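Local coordinates for protein beta-galactosidase BgaB (Bifidobacterium adolescentis, PDB 5VYM) that hydrolyses terminal non-reducing beta-D-galactose from beta-galactosides, preferring beta-1,4-linked galactosyl-galactose, and is represented here by its trimerisation domain, at residues 68-73 / 93-98; 9-14 / 30-35. One frame throughout, in Å; residues are numbered along the deposited sequence.

Interaction 1 (68-73 / 93-98); sequences TVLILS and GYATGL
Val69 and Thr96 join two loops at the carboxyl ends of neighbouring parallel strands, 63-66 and 89-93. Val69 is the centre of an inverse gamma turn, and the chain of 93-98 leaves its strand through a type I turn from Gly93 to Thr96. Val69 N donates to Thr96 OG1 at 3.0 Å. The same hydroxyl also bonds to the carbonyl of Leu66, which links it to the end of strand 63-66. With chi1 at -71°, Thr96 OG1 lies beside its own backbone N, while its methyl CG2 packs 3.8 Å from Val69 CB. With a valine in its place, the hydroxyl that takes the N-H of Val69 and reaches Leu66 O would be gone, and Val69 N would probably be left without that acceptor. Val69 O receives Gly97 N at 2.8 Å, with the donor tilted 33° from the carbonyl plane. Thr96 CA gives this oxygen a further CA-H...O contact. One step on, the bond from Leu98 N to Leu70 O is weak. The branch end of Leu70 turns back to the other loop: CD2 is 3.6 Å from Ala95 O and 3.9 Å from Leu98 CD1, the two leucines crossing obliquely. At the far end, Thr68 CG2 meets Ala95 CB at 3.8 Å. A water donates to Thr68 OG1 and accepts from Ala95 N, bridging the loops; the hydroxyl's main partner is probably Asp34 OD2. Gly93 continues the sheet into the second subunit by parallel ladder pairing. The sheet's 2-1-3-4 strand order is consistent with the flavodoxin-like alpha/beta fold of the Glutaminase_I clan.

Interaction 2 (9-14 / 30-35); sequences ILFSAE and NHWHDV
His31 and Phe11 both hold CG anti to the backbone N (chi1 174° and 170°), and this brings their rings together between a helix and a strand. The setting is a beta-alpha-beta unit: the first turn of helix 31-44 (31-35) runs nearly antiparallel to strand residues 9-11, with a closest axis approach of 9.3 Å, before the chain enters the parallel strand 50-53. Ser12 N donates to His31 NE2 at 2.9 Å in an almost straight bond, slightly out of the ring plane. His31 ND1 bonds to the carbonyl of Pro67, so both ring nitrogens are engaged. This is consistent with a neutral imidazole protonated on ND1, its rotation fixed from two sides. The Phe11 and His31 rings lie rim to rim in nearly parallel planes. Trp32 points an edge toward the face of Phe11 in an offset edge-to-face pair, planes at 82°, with Trp32 CE3 3.6 Å from Phe11 CD1. The three form an aromatic cluster. One helical turn past His31, Val35 CG1 packs on Ile9 CG2 at 3.8 Å. The helix is N-capped by Asn30, whose OD1 accepts from His33 N at 3.1 Å with the donor above the amide carbonyl plane.

How the interactions relate
From the N terminus, 9-14 comes first, and interaction 2 closes the loop through helix 13-20 when the chain reaches 30-35. The chain then runs through helix 31-44 and strands 50-53 and 63-66. At 68-73 it opens the second loop, which holds helix 74-85 and strand 89-93 and is closed by interaction 1. The two are in series, neither nested nor crossed. They still touch in space, with centres about 10 Å apart. Val69 CG2 packs on His31 CE1 at 3.8 Å, and Ile71 CG1 rests on Glu14 O. The segment 68-73 thus joins helix 31-44 and the start of helix 13-20 to the loop after strand 89-93.

Interaction 1 (68-73 / 93-98)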
loop_
_atom_site.group_PDB
_atom_site.type_symbol
_atom_site.label_atom_id
_atom_site.label_comp_id
_atom_site.label_asym_id
_atom_site.label_seq_id
_atom_site.Cartn_x
_atom_site.Cartn_y
_atom_site.Cartn_z
ATOM N N THR B 68 -3.447 -1.502 19.627
ATOM C CA THR B 68 -4.724 -2.209 19.729
ATOM C C THR B 68 -5.868 -1.344 19.201
ATOM O O THR B 68 -6.912 -1.176 19.836
ATOM C CB THR B 68 -4.984 -2.669 21.169
ATOM O OG1 THR B 68 -3.773 -3.197 21.724
ATOM C CG2 THR B 68 -6.054 -3.761 21.210
ATOM N N VAL B 69 -5.651 -0.767 18.023
ATOM C CA VAL B 69 -6.719 -0.050 17.308
ATOM C C VAL B 69 -7.445 -1.110 16.488
ATOM O O VAL B 69 -7.219 -1.293 15.290
ATOM C CB VAL B 69 -6.176 1.104 16.460
ATOM C CG1 VAL B 69 -7.311 1.828 15.747
ATOM C CG2 VAL B 69 -5.398 2.074 17.335
ATOM N N LEU B 70 -8.332 -1.842 17.166
ATOM C CA LEU B 70 -8.975 -2.999 16.547
ATOM C C LEU B 70 -9.837 -2.593 15.360
ATOM O O LEU B 70 -9.865 -3.289 14.338
ATOM C CB LEU B 70 -9.815 -3.745 17.584
ATOM C CG LEU B 70 -9.047 -4.479 18.681
ATOM C CD1 LEU B 70 -9.713 -4.260 20.026
ATOM C CD2 LEU B 70 -8.960 -5.962 18.359
ATOM N N ILE B 71 -10.547 -1.475 15.475
ATOM C CA ILE B 71 -11.451 -1.009 14.432
ATOM C C ILE B 71 -10.703 -0.003 13.571
ATOM O O ILE B 71 -10.291 1.057 14.057
ATOM C CB ILE B 71 -12.723 -0.385 15.026
ATOM C CG1 ILE B 71 -13.265 -1.246 16.170
ATOM C CG2 ILE B 71 -13.775 -0.205 13.945
ATOM C CD1 ILE B 71 -13.761 -2.602 15.738
ATOM N N LEU B 72 -10.520 -0.337 12.296
ATOM C CA LEU B 72 -9.918 0.565 11.322
ATOM C C LEU B 72 -10.758 0.531 10.058
ATOM O O LEU B 72 -10.843 -0.507 9.394
ATOM C CB LEU B 72 -8.471 0.176 11.010
ATOM C CG LEU B 72 -7.362 0.932 11.741
ATOM C CD1 LEU B 72 -6.010 0.600 11.128
ATOM C CD2 LEU B 72 -7.616 2.432 11.711
ATOM N N SER B 73 -11.385 1.657 9.735
ATOM C CA SER B 73 -12.109 1.766 8.483
ATOM C C SER B 73 -11.128 1.787 7.312
ATOM O O SER B 73 -9.919 1.967 7.480
ATOM C CB SER B 73 -12.977 3.023 8.474
ATOM O OG SER B 73 -12.187 4.185 8.656
ATOM N N GLY B 93 0.453 -1.894 16.237
ATOM C CA GLY B 93 0.449 -2.999 17.168
ATOM C C GLY B 93 -0.157 -4.260 16.576
ATOM O O GLY B 93 -0.835 -4.239 15.549
ATOM N N TYR B 94 0.090 -5.380 17.261
ATOM C CA TYR B 94 -0.307 -6.680 16.728
ATOM C C TYR B 94 -1.821 -6.820 16.621
ATOM O O TYR B 94 -2.314 -7.563 15.765
ATOM C CB TYR B 94 0.272 -7.803 17.592
ATOM C CG TYR B 94 -0.223 -7.813 19.022
ATOM C CD1 TYR B 94 0.366 -7.008 19.989
ATOM C CD2 TYR B 94 -1.274 -8.637 19.409
ATOM C CE1 TYR B 94 -0.082 -7.016 21.298
ATOM C CE2 TYR B 94 -1.728 -8.653 20.716
ATOM C CZ TYR B 94 -1.129 -7.841 21.655
ATOM O OH TYR B 94 -1.577 -7.853 22.957
ATOM N N ALA B 95 -2.576 -6.118 17.468
ATOM C CA ALA B 95 -4.029 -6.214 17.478
ATOM C C ALA B 95 -4.701 -5.033 16.790
ATOM O O ALA B 95 -5.880 -4.761 17.045
ATOM C CB ALA B 95 -4.539 -6.350 18.913
ATOM N N THR B 96 -3.984 -4.332 15.917
ATOM C CA THR B 96 -4.503 -3.158 15.228
ATOM C C THR B 96 -4.974 -3.537 13.829
ATOM O O THR B 96 -4.276 -4.257 13.106
ATOM C CB THR B 96 -3.434 -2.064 15.145
ATOM O OG1 THR B 96 -3.220 -1.505 16.448
ATOM C CG2 THR B 96 -3.858 -0.959 14.184
ATOM N N GLY B 97 -6.160 -3.062 13.458
ATOM C CA GLY B 97 -6.643 -3.229 12.101
ATOM C C GLY B 97 -7.257 -4.576 11.798
ATOM O O GLY B 97 -7.096 -5.089 10.684
ATOM N N LEU B 98 -7.969 -5.165 12.757
ATOM C CA LEU B 98 -8.584 -6.471 12.554
ATOM C C LEU B 98 -10.029 -6.379 12.086
ATOM O O LEU B 98 -10.515 -7.297 11.414
ATOM C CB LEU B 98 -8.526 -7.288 13.848
ATOM C CG LEU B 98 -7.164 -7.403 14.538
ATOM C CD1 LEU B 98 -7.249 -8.343 15.733
ATOM C CD2 LEU B 98 -6.097 -7.863 13.558
HETATM O O HOH W 1 -1.698 -3.950 19.497
#

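Interaction 2 (9-14 / 30-35)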
loop_
_atom_site.group_PDB
_atom_site.type_symbol
_atom_site.label_atom_id
_atom_site.label_comp_id
_atom_site.label_asym_id
_atom_site.label_seq_id
_atom_site.Cartn_x
_atom_site.Cartn_y
_atom_site.Cartn_z
ATOM N N ILE B 9 -0.099 9.209 19.816
ATOM C CA ILE B 9 -0.709 7.905 20.047
ATOM C C ILE B 9 -2.200 8.038 19.769
ATOM O O ILE B 9 -2.899 8.797 20.447
ATOM C CB ILE B 9 -0.449 7.414 21.477
ATOM C CG1 ILE B 9 1.055 7.329 21.736
ATOM C CG2 ILE B 9 -1.116 6.065 21.707
ATOM C CD1 ILE B 9 1.412 6.948 23.150
ATOM N N LEU B 10 -2.683 7.315 18.763
ATOM C CA LEU B 10 -4.054 7.482 18.306
ATOM C C LEU B 10 -5.018 6.691 19.177
ATOM O O LEU B 10 -4.753 5.541 19.541
ATOM C CB LEU B 10 -4.190 7.047 16.849
ATOM C CG LEU B 10 -3.259 7.746 15.858
ATOM C CD1 LEU B 10 -3.679 7.422 14.436
ATOM C CD2 LEU B 10 -3.237 9.251 16.092
ATOM N N PHE B 11 -6.145 7.317 19.506
ATOM C CA PHE B 11 -7.186 6.706 20.321
ATOM C C PHE B 11 -8.446 6.521 19.486
ATOM O O PHE B 11 -8.950 7.480 18.891
ATOM C CB PHE B 11 -7.491 7.556 21.556
ATOM C CG PHE B 11 -8.708 7.109 22.310
ATOM C CD1 PHE B 11 -8.719 5.892 22.973
ATOM C CD2 PHE B 11 -9.842 7.903 22.356
ATOM C CE1 PHE B 11 -9.839 5.473 23.667
ATOM C CE2 PHE B 11 -10.966 7.492 23.050
ATOM C CZ PHE B 11 -10.964 6.274 23.706
ATOM N N SER B 12 -8.949 5.289 19.448
ATOM C CA SER B 12 -10.159 4.936 18.715
ATOM C C SER B 12 -11.228 4.528 19.720
ATOM O O SER B 12 -11.111 3.481 20.365
ATOM C CB SER B 12 -9.886 3.810 17.722
ATOM O OG SER B 12 -11.098 3.271 17.221
ATOM N N ALA B 13 -12.267 5.356 19.851
ATOM C CA ALA B 13 -13.354 5.038 20.772
ATOM C C ALA B 13 -14.052 3.743 20.374
ATOM O O ALA B 13 -14.414 2.934 21.237
ATOM C CB ALA B 13 -14.354 6.193 20.826
ATOM N N GLU B 14 -14.248 3.529 19.070
ATOM C CA GLU B 14 -14.871 2.293 18.613
ATOM C C GLU B 14 -14.039 1.078 19.003
ATOM O O GLU B 14 -14.588 0.033 19.371
ATOM C CB GLU B 14 -15.082 2.338 17.096
ATOM C CG GLU B 14 -16.064 3.403 16.625
ATOM C CD GLU B 14 -15.408 4.752 16.389
ATOM O OE1 GLU B 14 -15.940 5.538 15.576
ATOM O OE2 GLU B 14 -14.358 5.025 17.009
ATOM N N ASN B 30 -6.827 -4.739 25.420
ATOM C CA ASN B 30 -7.448 -3.550 25.996
ATOM C C ASN B 30 -6.861 -2.337 25.290
ATOM O O ASN B 30 -5.667 -2.053 25.433
ATOM C CB ASN B 30 -7.214 -3.482 27.506
ATOM C CG ASN B 30 -8.070 -2.430 28.187
ATOM O OD1 ASN B 30 -8.163 -1.290 27.730
ATOM N ND2 ASN B 30 -8.707 -2.811 29.290
ATOM N N HIS B 31 -7.697 -1.620 24.536
ATOM C CA HIS B 31 -7.192 -0.519 23.722
ATOM C C HIS B 31 -6.648 0.611 24.589
ATOM O O HIS B 31 -5.498 1.037 24.422
ATOM C CB HIS B 31 -8.287 0.001 22.790
ATOM C CG HIS B 31 -7.893 1.229 22.032
ATOM N ND1 HIS B 31 -6.647 1.383 21.463
ATOM C CD2 HIS B 31 -8.577 2.364 21.754
ATOM C CE1 HIS B 31 -6.581 2.560 20.866
ATOM N NE2 HIS B 31 -7.739 3.175 21.028
ATOM N N TRP B 32 -7.461 1.111 25.524
ATOM C CA TRP B 32 -7.032 2.258 26.319
ATOM C C TRP B 32 -5.861 1.911 27.229
ATOM O O TRP B 32 -4.989 2.758 27.459
ATOM C CB TRP B 32 -8.194 2.807 27.147
ATOM C CG TRP B 32 -7.781 3.967 27.995
ATOM C CD1 TRP B 32 -7.676 3.994 29.355
ATOM C CD2 TRP B 32 -7.385 5.264 27.535
ATOM N NE1 TRP B 32 -7.252 5.234 29.770
ATOM C CE2 TRP B 32 -7.066 6.031 28.672
ATOM C CE3 TRP B 32 -7.275 5.852 26.271
ATOM C CZ2 TRP B 32 -6.645 7.356 28.584
ATOM C CZ3 TRP B 32 -6.858 7.168 26.186
ATOM C CH2 TRP B 32 -6.547 7.904 27.336
ATOM N N HIS B 33 -5.822 0.686 27.757
ATOM C CA HIS B 33 -4.669 0.278 28.551
ATOM C C HIS B 33 -3.412 0.202 27.696
ATOM O O HIS B 33 -2.315 0.505 28.178
ATOM C CB HIS B 33 -4.938 -1.065 29.231
ATOM C CG HIS B 33 -5.887 -0.976 30.386
ATOM N ND1 HIS B 33 -6.093 -2.020 31.260
ATOM C CD2 HIS B 33 -6.682 0.034 30.811
ATOM C CE1 HIS B 33 -6.975 -1.658 32.175
ATOM N NE2 HIS B 33 -7.348 -0.416 31.925
ATOM N N ASP B 34 -3.552 -0.191 26.428
ATOM C CA ASP B 34 -2.406 -0.185 25.527
ATOM C C ASP B 34 -1.963 1.242 25.225
ATOM O O ASP B 34 -0.763 1.514 25.098
ATOM C CB ASP B 34 -2.749 -0.935 24.239
ATOM C CG ASP B 34 -1.543 -1.615 23.616
ATOM O OD1 ASP B 34 -0.433 -1.506 24.179
ATOM O OD2 ASP B 34 -1.707 -2.265 22.561
ATOM N N VAL B 35 -2.920 2.169 25.124
ATOM C CA VAL B 35 -2.585 3.573 24.905
ATOM C C VAL B 35 -1.813 4.132 26.095
ATOM O O VAL B 35 -0.813 4.841 25.926
ATOM C CB VAL B 35 -3.861 4.389 24.627
ATOM C CG1 VAL B 35 -3.551 5.878 24.614
ATOM C CG2 VAL B 35 -4.488 3.961 23.311
#